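Local coordinates for protein ketol-acid reductoisomerase (uncultured archaeon GZfos26G2, PDB 4XDY) that converts (S)-2-acetolactate to (R)-2,3-dihydroxy-isovalerate by a magnesium-dependent methyl migration and an NADH-dependent reduction, a step of branched-chain amino acid biosynthesis, at residues I19-Y24 and H82-D87; A107-H112 and D128-A133. One frame throughout, in Å; residues are numbered along the deposited sequence.

Interactions 1 and 2 are two strand pairs of one Rossmann sheet, with centres about 10 Å apart. Strands 80-83 and 107-110 are neighbours in it, so Ile83 N reaches Cys109 O at 2.9 Å, probably as a hydrogen bond, and joins the two contacts. Beyond the strand ends Leu84 CD2 packs on Ser111 OG at 3.4 Å. Three of the four segments reach the same NADH with the residues that follow their strands: Gly23 and Tyr24 lie by the adenosine ribose, residues 84-87 run from there past the diphosphate to the nicotinamide ribose, and Ser111 and His112 lie beside the nicotinamide end. The His112 side chain is also about 4 Å from a bound magnesium ion at its nearest.

Interaction 1: I19-Y24 and H82-D87; sequences IAVMGY and HILLPD. With NAI (1,4-dihydronicotinamide adenine dinucleotide), chain E.
Backbone hydrogen bonds pair Ala20, Met22 and His82 as parallel strands. His82 N gives a nearly straight bond to Ala20 O at 2.8 Å, and Met22 N returns one to His82 O at 2.9 Å. A third, from Leu84 N to Met22 O, is more bent (137° at the hydrogen), carrying the pairing just past the end of strand 80-83.

Apolar contacts flank this ladder. Val21 CG1, anti to its own N (chi1 171°), meets Leu84 CD1 at 4.0 Å, and Leu84 CG sits over the centre of the His82 ring. Ile19 lies side by side with His82, its CG2 against CB.

This is the core of the Rossmann fold, where strand 18-22 runs into the glycine-rich turn that opens with Gly23. A CB on Gly23 would run into Leu84 O; Leu85 CD2 packs 3.8 Å from its CA.

The cofactor is held by polar and van der Waals contacts. Leu85 CD2 touches the adenosine ribose at O4B, and Pro86 CD reaches O5B. Asp87 accepts a hydrogen bond from each nicotinamide-ribose hydroxyl, O3D to OD1 and O2D to OD2, both 2.6 Å; its OD2 also meets Thr258 of the second subunit.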
ATOM      1  N   ILE A  19     -16.819  -1.555  29.587  1.00 27.56           N
ATOM      2  CA  ILE A  19     -15.915  -2.446  28.830  1.00 26.65           C
ATOM      3  C   ILE A  19     -14.538  -2.419  29.508  1.00 22.31           C
ATOM      4  O   ILE A  19     -13.898  -1.321  29.594  1.00 24.68           O
ATOM      5  CB  ILE A  19     -15.696  -1.950  27.378  1.00 25.94           C
ATOM      6  CG1 ILE A  19     -16.984  -1.479  26.675  1.00 31.09           C
ATOM      7  CG2 ILE A  19     -14.838  -3.002  26.587  1.00 26.08           C
ATOM      8  CD1 ILE A  19     -17.984  -2.532  26.597  1.00 33.43           C
ATOM      9  N   ALA A  20     -14.103  -3.577  29.947  1.00 23.13           N
ATOM     10  CA  ALA A  20     -12.747  -3.777  30.459  1.00 24.97           C
ATOM     11  C   ALA A  20     -11.860  -4.233  29.306  1.00 23.08           C
ATOM     12  O   ALA A  20     -12.028  -5.337  28.813  1.00 24.86           O
ATOM     13  CB  ALA A  20     -12.741  -4.804  31.553  1.00 25.16           C
ATOM     14  N   VAL A  21     -10.984  -3.352  28.879  1.00 21.87           N
ATOM     15  CA  VAL A  21     -10.032  -3.665  27.773  1.00 23.27           C
ATOM     16  C   VAL A  21      -8.759  -4.189  28.396  1.00 23.27           C
ATOM     17  O   VAL A  21      -8.073  -3.429  29.091  1.00 23.90           O
ATOM     18  CB  VAL A  21      -9.776  -2.457  26.893  1.00 23.40           C
ATOM     19  CG1 VAL A  21      -8.635  -2.733  25.895  1.00 25.10           C
ATOM     20  CG2 VAL A  21     -11.056  -2.041  26.143  1.00 28.15           C
ATOM     21  N   MET A  22      -8.485  -5.481  28.185  1.00 22.21           N
ATOM     22  CA  MET A  22      -7.293  -6.133  28.685  1.00 23.40           C
ATOM     23  C   MET A  22      -6.149  -6.012  27.660  1.00 22.02           C
ATOM     24  O   MET A  22      -6.216  -6.597  26.601  1.00 20.92           O
ATOM     25  CB  MET A  22      -7.547  -7.574  29.004  1.00 22.31           C
ATOM     26  CG  MET A  22      -8.848  -7.872  29.786  1.00 27.89           C
ATOM     27  SD  MET A  22      -8.824  -6.926  31.326  1.00 26.46           S
ATOM     28  CE  MET A  22      -9.999  -7.910  32.249  1.00 28.96           C
ATOM     29  N   GLY A  23      -5.071  -5.359  28.049  1.00 22.03           N
ATOM     30  CA  GLY A  23      -3.960  -5.044  27.131  1.00 22.21           C
ATOM     31  C   GLY A  23      -4.079  -3.766  26.419  1.00 21.85           C
ATOM     32  O   GLY A  23      -4.953  -3.615  25.578  1.00 25.73           O
ATOM     33  N   TYR A  24      -3.183  -2.810  26.660  1.00 22.25           N
ATOM     34  CA  TYR A  24      -3.208  -1.565  25.994  1.00 22.30           C
ATOM     35  C   TYR A  24      -2.099  -1.463  24.972  1.00 23.19           C
ATOM     36  O   TYR A  24      -1.302  -0.544  25.075  1.00 24.63           O
ATOM     37  CB  TYR A  24      -3.071  -0.401  27.040  1.00 23.88           C
ATOM     38  CG  TYR A  24      -3.438   0.987  26.644  1.00 22.22           C
ATOM     39  CD1 TYR A  24      -4.756   1.399  26.572  1.00 21.92           C
ATOM     40  CD2 TYR A  24      -2.465   1.956  26.440  1.00 23.21           C
ATOM     41  CE1 TYR A  24      -5.115   2.679  26.237  1.00 23.72           C
ATOM     42  CE2 TYR A  24      -2.806   3.268  26.104  1.00 25.78           C
ATOM     43  CZ  TYR A  24      -4.153   3.648  26.045  1.00 25.97           C
ATOM     44  OH  TYR A  24      -4.555   4.909  25.691  1.00 25.03           O
ATOM     45  N   HIS A  82     -12.782  -7.644  27.407  1.00 22.37           N
ATOM     46  CA  HIS A  82     -12.378  -7.657  26.005  1.00 21.81           C
ATOM     47  C   HIS A  82     -10.861  -7.880  25.959  1.00 20.66           C
ATOM     48  O   HIS A  82     -10.093  -6.992  26.377  1.00 20.26           O
ATOM     49  CB  HIS A  82     -12.757  -6.340  25.399  1.00 22.63           C
ATOM     50  CG  HIS A  82     -12.466  -6.211  23.938  1.00 20.93           C
ATOM     51  ND1 HIS A  82     -12.324  -7.291  23.111  1.00 22.45           N
ATOM     52  CD2 HIS A  82     -12.356  -5.125  23.141  1.00 22.70           C
ATOM     53  CE1 HIS A  82     -12.133  -6.882  21.871  1.00 20.95           C
ATOM     54  NE2 HIS A  82     -12.127  -5.580  21.865  1.00 20.64           N
ATOM     55  N   ILE A  83     -10.486  -9.057  25.481  1.00 21.82           N
ATOM     56  CA  ILE A  83      -9.106  -9.584  25.590  1.00 21.29           C
ATOM     57  C   ILE A  83      -8.325  -9.074  24.382  1.00 20.35           C
ATOM     58  O   ILE A  83      -8.529  -9.564  23.277  1.00 20.58           O
ATOM     59  CB  ILE A  83      -9.097 -11.084  25.769  1.00 21.11           C
ATOM     60  CG1 ILE A  83      -9.727 -11.442  27.140  1.00 22.55           C
ATOM     61  CG2 ILE A  83      -7.654 -11.616  25.797  1.00 21.09           C
ATOM     62  CD1 ILE A  83      -9.934 -12.892  27.371  1.00 25.27           C
ATOM     63  N   LEU A  84      -7.475  -8.072  24.628  1.00 19.57           N
ATOM     64  CA  LEU A  84      -6.591  -7.508  23.590  1.00 19.63           C
ATOM     65  C   LEU A  84      -5.102  -7.645  23.999  1.00 19.67           C
ATOM     66  O   LEU A  84      -4.297  -6.804  23.709  1.00 21.52           O
ATOM     67  CB  LEU A  84      -6.997  -6.104  23.212  1.00 19.46           C
ATOM     68  CG  LEU A  84      -8.367  -5.925  22.563  1.00 19.57           C
ATOM     69  CD1 LEU A  84      -8.737  -4.476  22.318  1.00 19.80           C
ATOM     70  CD2 LEU A  84      -8.475  -6.741  21.279  1.00 19.95           C
ATOM     71  N   LEU A  85      -4.821  -8.796  24.604  1.00 20.79           N
ATOM     72  CA  LEU A  85      -3.508  -9.232  24.891  1.00 21.74           C
ATOM     73  C   LEU A  85      -2.964 -10.045  23.690  1.00 20.42           C
ATOM     74  O   LEU A  85      -3.719 -10.591  22.920  1.00 19.13           O
ATOM     75  CB  LEU A  85      -3.536 -10.094  26.143  1.00 21.16           C
ATOM     76  CG  LEU A  85      -3.910  -9.375  27.437  1.00 23.51           C
ATOM     77  CD1 LEU A  85      -4.376 -10.360  28.492  1.00 24.79           C
ATOM     78  CD2 LEU A  85      -2.766  -8.573  27.974  1.00 25.27           C
ATOM     79  N   PRO A  86      -1.631 -10.236  23.602  1.00 20.54           N
ATOM     80  CA  PRO A  86      -1.101 -11.129  22.539  1.00 20.19           C
ATOM     81  C   PRO A  86      -1.749 -12.476  22.571  1.00 19.76           C
ATOM     82  O   PRO A  86      -1.961 -13.059  23.641  1.00 20.72           O
ATOM     83  CB  PRO A  86       0.425 -11.198  22.861  1.00 21.41           C
ATOM     84  CG  PRO A  86       0.720  -9.935  23.620  1.00 20.74           C
ATOM     85  CD  PRO A  86      -0.569  -9.722  24.464  1.00 22.03           C
ATOM     86  N   ASP A  87      -2.089 -13.036  21.416  1.00 19.63           N
ATOM     87  CA  ASP A  87      -2.775 -14.331  21.364  1.00 20.39           C
ATOM     88  C   ASP A  87      -2.072 -15.401  22.184  1.00 22.06           C
ATOM     89  O   ASP A  87      -2.704 -16.212  22.857  1.00 20.83           O
ATOM     90  CB  ASP A  87      -2.999 -14.856  19.945  1.00 20.56           C
ATOM     91  CG  ASP A  87      -3.785 -13.877  19.102  1.00 22.13           C
ATOM     92  OD1 ASP A  87      -5.016 -13.693  19.402  1.00 19.36           O
ATOM     93  OD2 ASP A  87      -3.189 -13.211  18.219  1.00 20.67           O
TER
HETATM   94  PA  NAI E 403       0.014  -6.469  21.845  1.00 22.31           P
HETATM   95  O1A NAI E 403       1.115  -7.445  21.404  1.00 23.40           O
HETATM   96  O2A NAI E 403       0.065  -5.066  21.421  1.00 22.92           O
HETATM   97  O5B NAI E 403      -0.155  -6.716  23.429  1.00 24.26           O
HETATM   98  C5B NAI E 403      -1.046  -5.863  24.204  1.00 24.35           C
HETATM   99  C4B NAI E 403      -0.358  -5.542  25.566  1.00 25.09           C
HETATM  100  O4B NAI E 403      -0.301  -6.784  26.258  1.00 24.90           O
HETATM  101  C3B NAI E 403       1.107  -5.028  25.548  1.00 23.72           C
HETATM  102  O3B NAI E 403       1.077  -3.647  25.187  1.00 25.97           O
HETATM  103  C2B NAI E 403       1.573  -5.351  26.952  1.00 27.28           C
HETATM  104  O2B NAI E 403       1.251  -4.246  27.799  1.00 26.19           O
HETATM  105  C1B NAI E 403       0.698  -6.584  27.291  1.00 29.12           C
HETATM  106  N9A NAI E 403       1.502  -7.791  27.372  1.00 27.03           N
HETATM  107  C8A NAI E 403       2.454  -8.152  26.410  1.00 27.60           C
HETATM  108  N7A NAI E 403       3.019  -9.296  26.772  1.00 26.31           N
HETATM  109  C5A NAI E 403       2.469  -9.649  27.963  1.00 26.91           C
HETATM  110  C6A NAI E 403       2.663 -10.738  28.902  1.00 26.53           C
HETATM  111  N6A NAI E 403       3.564 -11.706  28.683  1.00 31.57           N
HETATM  112  N1A NAI E 403       1.887 -10.820  30.015  1.00 29.96           N
HETATM  113  C2A NAI E 403       0.984  -9.854  30.290  1.00 27.80           C
HETATM  114  N3A NAI E 403       0.731  -8.823  29.504  1.00 26.65           N
HETATM  115  C4A NAI E 403       1.456  -8.662  28.336  1.00 26.83           C
HETATM  116  O3  NAI E 403      -1.440  -7.149  21.314  1.00 22.54           O
HETATM  117  PN  NAI E 403      -2.129  -6.765  19.849  1.00 23.26           P
HETATM  118  O1N NAI E 403      -1.127  -6.972  18.731  1.00 23.02           O
HETATM  119  O2N NAI E 403      -2.747  -5.444  20.030  1.00 19.33           O
HETATM  120  O5D NAI E 403      -3.089  -8.022  19.785  1.00 21.81           O
HETATM  121  C5D NAI E 403      -4.305  -8.022  20.606  1.00 22.16           C
HETATM  122  C4D NAI E 403      -5.401  -8.965  19.991  1.00 21.21           C
HETATM  123  O4D NAI E 403      -5.832  -8.247  18.817  1.00 21.51           O
HETATM  124  C3D NAI E 403      -4.918 -10.308  19.481  1.00 20.57           C
HETATM  125  O3D NAI E 403      -5.945 -11.293  19.645  1.00 19.39           O
HETATM  126  C2D NAI E 403      -4.632 -10.107  17.974  1.00 20.24           C
HETATM  127  O2D NAI E 403      -4.655 -11.276  17.157  1.00 19.19           O
HETATM  128  C1D NAI E 403      -5.733  -9.126  17.632  1.00 23.42           C
HETATM  129  N1N NAI E 403      -5.570  -8.245  16.470  1.00 20.72           N
HETATM  130  C2N NAI E 403      -4.478  -7.455  16.409  1.00 23.74           C
HETATM  131  C3N NAI E 403      -4.292  -6.606  15.376  1.00 20.94           C
HETATM  132  C7N NAI E 403      -3.177  -5.709  15.399  1.00 23.75           C
HETATM  133  O7N NAI E 403      -2.096  -5.843  16.052  1.00 27.39           O
HETATM  134  N7N NAI E 403      -3.439  -4.549  14.851  1.00 20.89           N
HETATM  135  C4N NAI E 403      -5.305  -6.550  14.344  1.00 24.08           C
HETATM  136  C5N NAI E 403      -6.532  -7.245  14.587  1.00 24.25           C
HETATM  137  C6N NAI E 403      -6.600  -8.101  15.640  1.00 22.46           C

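Interaction 2: A107-H112 and D128-A133; sequences ALCFSH and DVIMVA. With NAI (1,4-dihydronicotinamide adenine dinucleotide), chain E.
Cys109 and Ile130 stand side by side on one face of two parallel strands, 107-110 and 128-134, joined through helix 114-117 as a beta-alpha-beta unit of the Rossmann domain. Ile130 CG1 occupies the crowded position between its backbone N and carbonyl carbon (chi1 57°), which lays it along Cys109, 3.6 Å from both CB and SG. CD1 continues past the sulfur at 3.7 Å, toward Ala107 CB. With an alanine in place of Ile130, the loss of CG1 and CD1 would probably open a gap beside the Cys109 sulfur and leave it freer to turn. Farther along this face, Val132 CG2 touches the same sulfur.

Phe110 and Met131 belong to the other face. The Phe110 ring presents its edge to Ile130 O, which lies in the ring plane, and its CE1 approaches Val129 CG1. Met131 leaves its strand extended, then bends at chi3 (71°); CG passes Phe110 O at 3.3 Å and SD comes against the backbone of His112.

Backbone bonds link Leu108 with Asp128 and Ile130, and Phe110 O with Val132 N; the one from Phe110 N to Ile130 O is weak. His112 ND1, on the predicted active-site residue, is hydrogen-bonded to Glu191 OE1. Ser111 OG lies 2.7 Å from Val132 O, with Gln31 OE1 a second acceptor within its reach, while His112 CB rests 3.4 Å from NADH O2D.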
ATOM      1  N   ALA A 107     -19.937 -10.700  29.189  1.00 23.10           N
ATOM      2  CA  ALA A 107     -19.533 -11.108  27.826  1.00 25.31           C
ATOM      3  C   ALA A 107     -17.988 -11.125  27.783  1.00 23.83           C
ATOM      4  O   ALA A 107     -17.335 -10.185  28.271  1.00 26.38           O
ATOM      5  CB  ALA A 107     -20.071 -10.137  26.810  1.00 24.29           C
ATOM      6  N   LEU A 108     -17.453 -12.225  27.318  1.00 25.25           N
ATOM      7  CA  LEU A 108     -16.002 -12.364  26.976  1.00 21.79           C
ATOM      8  C   LEU A 108     -15.854 -12.090  25.497  1.00 21.81           C
ATOM      9  O   LEU A 108     -16.452 -12.783  24.652  1.00 21.17           O
ATOM     10  CB  LEU A 108     -15.615 -13.780  27.306  1.00 22.00           C
ATOM     11  CG  LEU A 108     -14.090 -14.112  27.326  1.00 23.84           C
ATOM     12  CD1 LEU A 108     -13.330 -13.366  28.419  1.00 26.28           C
ATOM     13  CD2 LEU A 108     -13.858 -15.618  27.404  1.00 25.09           C
ATOM     14  N   CYS A 109     -15.005 -11.119  25.172  1.00 21.46           N
ATOM     15  CA  CYS A 109     -14.865 -10.641  23.813  1.00 19.86           C
ATOM     16  C   CYS A 109     -13.372 -10.735  23.399  1.00 21.52           C
ATOM     17  O   CYS A 109     -12.473 -10.712  24.258  1.00 20.69           O
ATOM     18  CB  CYS A 109     -15.362  -9.240  23.724  1.00 22.48           C
ATOM     19  SG  CYS A 109     -15.556  -8.469  22.137  1.00 23.36           S
ATOM     20  N   PHE A 110     -13.180 -10.867  22.099  1.00 19.94           N
ATOM     21  CA  PHE A 110     -11.832 -11.052  21.470  1.00 19.25           C
ATOM     22  C   PHE A 110     -11.844 -10.196  20.214  1.00 19.03           C
ATOM     23  O   PHE A 110     -12.937  -9.841  19.679  1.00 17.26           O
ATOM     24  CB  PHE A 110     -11.581 -12.453  21.060  1.00 18.17           C
ATOM     25  CG  PHE A 110     -11.512 -13.425  22.207  1.00 19.25           C
ATOM     26  CD1 PHE A 110     -12.690 -13.973  22.739  1.00 19.82           C
ATOM     27  CD2 PHE A 110     -10.318 -13.736  22.783  1.00 20.28           C
ATOM     28  CE1 PHE A 110     -12.630 -14.881  23.783  1.00 20.67           C
ATOM     29  CE2 PHE A 110     -10.237 -14.637  23.832  1.00 20.95           C
ATOM     30  CZ  PHE A 110     -11.383 -15.226  24.325  1.00 21.65           C
ATOM     31  N   SER A 111     -10.655  -9.926  19.660  1.00 17.47           N
ATOM     32  CA  SER A 111     -10.580  -9.350  18.331  1.00 19.32           C
ATOM     33  C   SER A 111      -9.906 -10.250  17.318  1.00 18.22           C
ATOM     34  O   SER A 111      -9.659  -9.811  16.207  1.00 18.01           O
ATOM     35  CB  SER A 111      -9.959  -7.980  18.307  1.00 18.77           C
ATOM     36  OG  SER A 111     -10.832  -6.991  18.868  1.00 19.08           O
ATOM     37  N   HIS A 112      -9.729 -11.516  17.665  1.00 19.17           N
ATOM     38  CA  HIS A 112      -9.262 -12.544  16.743  1.00 17.86           C
ATOM     39  C   HIS A 112      -9.782 -13.833  17.342  1.00 19.36           C
ATOM     40  O   HIS A 112      -9.658 -14.032  18.592  1.00 19.90           O
ATOM     41  CB  HIS A 112      -7.731 -12.558  16.739  1.00 19.39           C
ATOM     42  CG  HIS A 112      -7.115 -13.549  15.805  1.00 19.74           C
ATOM     43  ND1 HIS A 112      -7.656 -13.933  14.565  1.00 18.04           N
ATOM     44  CD2 HIS A 112      -5.954 -14.250  15.944  1.00 22.31           C
ATOM     45  CE1 HIS A 112      -6.795 -14.765  13.972  1.00 22.18           C
ATOM     46  NE2 HIS A 112      -5.758 -14.959  14.791  1.00 21.92           N
ATOM     47  N   ASP A 128     -21.520 -14.843  27.758  1.00 21.69           N
ATOM     48  CA  ASP A 128     -21.612 -14.636  26.343  1.00 19.93           C
ATOM     49  C   ASP A 128     -20.122 -14.690  25.831  1.00 21.93           C
ATOM     50  O   ASP A 128     -19.188 -14.244  26.556  1.00 21.60           O
ATOM     51  CB  ASP A 128     -22.184 -13.332  26.024  1.00 21.01           C
ATOM     52  CG  ASP A 128     -23.749 -13.192  26.336  1.00 23.62           C
ATOM     53  OD1 ASP A 128     -24.424 -14.201  26.334  1.00 23.69           O
ATOM     54  OD2 ASP A 128     -24.165 -12.020  26.415  1.00 24.61           O
ATOM     55  N   VAL A 129     -19.974 -15.096  24.578  1.00 22.25           N
ATOM     56  CA  VAL A 129     -18.626 -15.149  23.940  1.00 19.27           C
ATOM     57  C   VAL A 129     -18.748 -14.555  22.543  1.00 19.03           C
ATOM     58  O   VAL A 129     -19.496 -15.096  21.673  1.00 20.99           O
ATOM     59  CB  VAL A 129     -18.037 -16.558  23.905  1.00 21.93           C
ATOM     60  CG1 VAL A 129     -16.613 -16.573  23.232  1.00 23.21           C
ATOM     61  CG2 VAL A 129     -17.938 -17.143  25.264  1.00 23.88           C
ATOM     62  N   ILE A 130     -18.094 -13.420  22.363  1.00 18.50           N
ATOM     63  CA  ILE A 130     -18.221 -12.617  21.192  1.00 19.88           C
ATOM     64  C   ILE A 130     -16.857 -12.243  20.612  1.00 19.72           C
ATOM     65  O   ILE A 130     -15.848 -12.281  21.320  1.00 19.47           O
ATOM     66  CB  ILE A 130     -19.075 -11.375  21.423  1.00 20.73           C
ATOM     67  CG1 ILE A 130     -18.505 -10.563  22.551  1.00 22.33           C
ATOM     68  CG2 ILE A 130     -20.513 -11.846  21.754  1.00 21.23           C
ATOM     69  CD1 ILE A 130     -19.114  -9.214  22.641  1.00 23.16           C
ATOM     70  N   MET A 131     -16.880 -11.780  19.372  1.00 20.00           N
ATOM     71  CA  MET A 131     -15.682 -11.278  18.715  1.00 19.97           C
ATOM     72  C   MET A 131     -16.010 -10.097  17.860  1.00 18.81           C
ATOM     73  O   MET A 131     -16.989 -10.116  17.067  1.00 19.08           O
ATOM     74  CB  MET A 131     -14.999 -12.377  17.836  1.00 21.11           C
ATOM     75  CG  MET A 131     -13.927 -11.654  17.093  1.00 23.47           C
ATOM     76  SD  MET A 131     -12.806 -12.818  16.475  1.00 34.44           S
ATOM     77  CE  MET A 131     -13.736 -13.388  15.411  1.00 13.38           C
ATOM     78  N   VAL A 132     -15.242  -9.028  18.023  1.00 17.75           N
ATOM     79  CA  VAL A 132     -15.246  -7.880  17.140  1.00 17.71           C
ATOM     80  C   VAL A 132     -13.841  -7.723  16.532  1.00 19.74           C
ATOM     81  O   VAL A 132     -12.898  -7.275  17.230  1.00 20.01           O
ATOM     82  CB  VAL A 132     -15.763  -6.614  17.826  1.00 22.00           C
ATOM     83  CG1 VAL A 132     -17.222  -6.869  18.317  1.00 23.13           C
ATOM     84  CG2 VAL A 132     -14.919  -6.197  19.074  1.00 20.90           C
ATOM     85  N   ALA A 133     -13.694  -8.180  15.303  1.00 17.07           N
ATOM     86  CA  ALA A 133     -12.356  -8.298  14.675  1.00 17.79           C
ATOM     87  C   ALA A 133     -12.146  -7.267  13.625  1.00 16.81           C
ATOM     88  O   ALA A 133     -12.775  -7.369  12.569  1.00 18.57           O
ATOM     89  CB  ALA A 133     -12.190  -9.675  14.090  1.00 20.78           C
TER
HETATM   90  PA  NAI E 403       0.014  -6.469  21.845  1.00 22.31           P
HETATM   91  O1A NAI E 403       1.115  -7.445  21.404  1.00 23.40           O
HETATM   92  O2A NAI E 403       0.065  -5.066  21.421  1.00 22.92           O
HETATM   93  O5B NAI E 403      -0.155  -6.716  23.429  1.00 24.26           O
HETATM   94  C5B NAI E 403      -1.046  -5.863  24.204  1.00 24.35           C
HETATM   95  C4B NAI E 403      -0.358  -5.542  25.566  1.00 25.09           C
HETATM   96  O4B NAI E 403      -0.301  -6.784  26.258  1.00 24.90           O
HETATM   97  C3B NAI E 403       1.107  -5.028  25.548  1.00 23.72           C
HETATM   98  O3B NAI E 403       1.077  -3.647  25.187  1.00 25.97           O
HETATM   99  C2B NAI E 403       1.573  -5.351  26.952  1.00 27.28           C
HETATM  100  O2B NAI E 403       1.251  -4.246  27.799  1.00 26.19           O
HETATM  101  C1B NAI E 403       0.698  -6.584  27.291  1.00 29.12           C
HETATM  102  N9A NAI E 403       1.502  -7.791  27.372  1.00 27.03           N
HETATM  103  C8A NAI E 403       2.454  -8.152  26.410  1.00 27.60           C
HETATM  104  N7A NAI E 403       3.019  -9.296  26.772  1.00 26.31           N
HETATM  105  C5A NAI E 403       2.469  -9.649  27.963  1.00 26.91           C
HETATM  106  C6A NAI E 403       2.663 -10.738  28.902  1.00 26.53           C
HETATM  107  N6A NAI E 403       3.564 -11.706  28.683  1.00 31.57           N
HETATM  108  N1A NAI E 403       1.887 -10.820  30.015  1.00 29.96           N
HETATM  109  C2A NAI E 403       0.984  -9.854  30.290  1.00 27.80           C
HETATM  110  N3A NAI E 403       0.731  -8.823  29.504  1.00 26.65           N
HETATM  111  C4A NAI E 403       1.456  -8.662  28.336  1.00 26.83           C
HETATM  112  O3  NAI E 403      -1.440  -7.149  21.314  1.00 22.54           O
HETATM  113  PN  NAI E 403      -2.129  -6.765  19.849  1.00 23.26           P
HETATM  114  O1N NAI E 403      -1.127  -6.972  18.731  1.00 23.02           O
HETATM  115  O2N NAI E 403      -2.747  -5.444  20.030  1.00 19.33           O
HETATM  116  O5D NAI E 403      -3.089  -8.022  19.785  1.00 21.81           O
HETATM  117  C5D NAI E 403      -4.305  -8.022  20.606  1.00 22.16           C
HETATM  118  C4D NAI E 403      -5.401  -8.965  19.991  1.00 21.21           C
HETATM  119  O4D NAI E 403      -5.832  -8.247  18.817  1.00 21.51           O
HETATM  120  C3D NAI E 403      -4.918 -10.308  19.481  1.00 20.57           C
HETATM  121  O3D NAI E 403      -5.945 -11.293  19.645  1.00 19.39           O
HETATM  122  C2D NAI E 403      -4.632 -10.107  17.974  1.00 20.24           C
HETATM  123  O2D NAI E 403      -4.655 -11.276  17.157  1.00 19.19           O
HETATM  124  C1D NAI E 403      -5.733  -9.126  17.632  1.00 23.42           C
HETATM  125  N1N NAI E 403      -5.570  -8.245  16.470  1.00 20.72           N
HETATM  126  C2N NAI E 403      -4.478  -7.455  16.409  1.00 23.74           C
HETATM  127  C3N NAI E 403      -4.292  -6.606  15.376  1.00 20.94           C
HETATM  128  C7N NAI E 403      -3.177  -5.709  15.399  1.00 23.75           C
HETATM  129  O7N NAI E 403      -2.096  -5.843  16.052  1.00 27.39           O
HETATM  130  N7N NAI E 403      -3.439  -4.549  14.851  1.00 20.89           N
HETATM  131  C4N NAI E 403      -5.305  -6.550  14.344  1.00 24.08           C
HETATM  132  C5N NAI E 403      -6.532  -7.245  14.587  1.00 24.25           C
HETATM  133  C6N NAI E 403      -6.600  -8.101  15.640  1.00 22.46           C